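Local atomic coordinates of CCMAN5 (Cellulosimicrobium cellulans, PDB entry 2XSG), a protein that probably hydrolyses alpha-mannosidic linkages, including those that cap mannose-6-phosphate on yeast-made glycans, as a calcium-binding bacterial glycoside hydrolase of family 92. Residues Asp349-Trp354 with Val401-Trp406. Residues are numbered along the deposited sequence; the frame is centred on the assembly and turned at random.
Sequences DSWATW and VPTVRW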
# COMPACT_ATOMS: atom_id res chain seq x y z
N ASP A 349 -8.42 3.85 8.53
CA ASP A 349 -8.35 2.44 8.90
C ASP A 349 -7.99 1.63 7.66
O ASP A 349 -8.18 2.10 6.52
CB ASP A 349 -9.68 1.98 9.48
CG ASP A 349 -9.59 0.66 10.23
OD1 ASP A 349 -8.48 0.09 10.40
OD2 ASP A 349 -10.67 0.15 10.63
N SER A 350 -7.47 0.42 7.90
CA SER A 350 -7.01 -0.56 6.89
C SER A 350 -5.50 -0.60 6.86
O SER A 350 -4.87 0.23 6.23
CB SER A 350 -7.54 -0.32 5.49
OG SER A 350 -7.22 -1.42 4.66
N TRP A 351 -4.92 -1.55 7.57
CA TRP A 351 -3.50 -1.52 7.86
C TRP A 351 -2.83 -2.80 7.37
O TRP A 351 -3.43 -3.86 7.39
CB TRP A 351 -3.31 -1.39 9.37
CG TRP A 351 -4.03 -0.19 9.97
CD1 TRP A 351 -5.25 -0.18 10.56
CD2 TRP A 351 -3.53 1.15 10.05
NE1 TRP A 351 -5.57 1.10 10.99
CE2 TRP A 351 -4.52 1.93 10.69
CE3 TRP A 351 -2.34 1.77 9.63
CZ2 TRP A 351 -4.36 3.29 10.94
CZ3 TRP A 351 -2.18 3.13 9.87
CH2 TRP A 351 -3.19 3.88 10.51
N ALA A 352 -1.59 -2.68 6.89
CA ALA A 352 -0.79 -3.83 6.50
C ALA A 352 0.63 -3.49 6.93
O ALA A 352 1.58 -3.55 6.15
CB ALA A 352 -0.84 -4.05 5.01
N THR A 353 0.76 -3.12 8.20
CA THR A 353 1.94 -2.42 8.67
C THR A 353 3.23 -3.25 8.71
O THR A 353 4.32 -2.69 8.64
CB THR A 353 1.59 -1.71 9.99
OG1 THR A 353 0.35 -1.00 9.79
CG2 THR A 353 2.68 -0.70 10.40
N TRP A 354 3.11 -4.58 8.80
CA TRP A 354 4.27 -5.49 8.68
C TRP A 354 5.00 -5.27 7.34
O TRP A 354 6.23 -5.25 7.29
CB TRP A 354 3.81 -6.94 8.79
CG TRP A 354 4.88 -7.98 8.94
CD1 TRP A 354 5.40 -8.47 10.12
CD2 TRP A 354 5.55 -8.71 7.89
NE1 TRP A 354 6.35 -9.42 9.86
CE2 TRP A 354 6.45 -9.61 8.51
CE3 TRP A 354 5.46 -8.70 6.49
CZ2 TRP A 354 7.28 -10.47 7.77
CZ3 TRP A 354 6.29 -9.55 5.76
CH2 TRP A 354 7.19 -10.43 6.40
N VAL A 401 -13.33 -1.66 8.26
CA VAL A 401 -13.04 -1.70 6.81
C VAL A 401 -12.18 -2.95 6.57
O VAL A 401 -11.59 -3.46 7.53
CB VAL A 401 -12.23 -0.47 6.35
CG1 VAL A 401 -13.03 0.83 6.53
CG2 VAL A 401 -10.89 -0.39 7.08
N PRO A 402 -12.10 -3.45 5.31
CA PRO A 402 -11.17 -4.55 5.07
C PRO A 402 -9.79 -4.13 5.52
O PRO A 402 -9.40 -2.96 5.35
CB PRO A 402 -11.21 -4.74 3.55
CG PRO A 402 -12.03 -3.67 3.00
CD PRO A 402 -12.85 -3.09 4.10
N THR A 403 -9.06 -5.06 6.12
CA THR A 403 -7.77 -4.73 6.72
C THR A 403 -6.86 -5.96 6.71
O THR A 403 -7.28 -7.06 6.35
CB THR A 403 -7.97 -4.17 8.14
OG1 THR A 403 -6.78 -3.51 8.59
CG2 THR A 403 -8.40 -5.27 9.13
N VAL A 404 -5.60 -5.78 7.08
CA VAL A 404 -4.63 -6.87 6.93
C VAL A 404 -3.96 -7.24 8.25
O VAL A 404 -4.29 -8.24 8.83
CB VAL A 404 -3.58 -6.57 5.85
CG1 VAL A 404 -2.73 -7.81 5.56
CG2 VAL A 404 -4.25 -6.05 4.57
N ARG A 405 -3.01 -6.42 8.69
CA ARG A 405 -2.12 -6.79 9.81
C ARG A 405 -1.47 -5.54 10.41
O ARG A 405 -1.44 -4.48 9.77
CB ARG A 405 -1.07 -7.82 9.35
CG ARG A 405 -0.08 -7.30 8.30
CD ARG A 405 0.81 -8.40 7.73
NE ARG A 405 1.49 -9.21 8.73
CZ ARG A 405 2.28 -10.24 8.47
NH1 ARG A 405 2.55 -10.58 7.22
NH2 ARG A 405 2.85 -10.91 9.46
N TRP A 406 -0.97 -5.64 11.64
CA TRP A 406 -0.67 -4.45 12.44
C TRP A 406 0.73 -4.40 13.03
O TRP A 406 1.07 -3.45 13.73
CB TRP A 406 -1.72 -4.28 13.55
CG TRP A 406 -3.14 -4.32 13.04
CD1 TRP A 406 -3.87 -3.26 12.56
CD2 TRP A 406 -3.98 -5.47 12.93
NE1 TRP A 406 -5.13 -3.68 12.17
CE2 TRP A 406 -5.22 -5.03 12.38
CE3 TRP A 406 -3.81 -6.83 13.23
CZ2 TRP A 406 -6.28 -5.91 12.14
CZ3 TRP A 406 -4.87 -7.71 12.99
CH2 TRP A 406 -6.08 -7.24 12.44
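The guanidinium of Arg405 lies flat on the indole of Trp354, planes 6° apart, a textbook cation-pi stack in which CZ sits 3.8 Å from the centroid of the five-membered ring. NH1 reaches toward the benzo side, 3.5 Å from CE3 of Trp354, while NH2 lies over the pyrrole side, near CD1 and CG. A bend in the arginine chain (chi3 -52°) lays the planar group along the indole. Glu407 forms a salt bridge with NE, Gln460 accepts from Trp354 NE1, and NH1 hydrogen-bonds a bound bis-tris propane molecule, probably from the crystallisation liquor. An alanine in place of Trp354 would probably leave the guanidinium without its aromatic platform and freer to swing away, and Gln460 without its indole donor.

Next to the stack, the backbones run roughly parallel and meet in a single beta bridge between Arg405 and Ala352, the N-cap of helix 353-366. Trp351 O takes two amides, Val404 N in its carbonyl plane and Arg405 N from above it, each at 2.9 Å. Thr353 N returns a bond to Arg405 O at 3.0 Å. Toward Asp349 and Val401, side chains replace backbone partners: Thr403 OG1 accepts a nearly straight bond (169°) from Trp351 N, and Ser350 OG donates to Pro402 O at 2.8 Å.

The side chains of Trp351 and Trp406 cross at about a right angle with their ring planes oblique, CB of Trp351 lying 3.7 Å from CD1 of Trp406. Within the family 92 catalytic domain, with the Trp354 side chain about 6 Å from the bound calcium ion, the pairing ties the start of helix 353-366 to the loop that leads into helix 409-418; both indoles pack on Leu381 of helix 368-387, and Pro402 rests on strand 198-208.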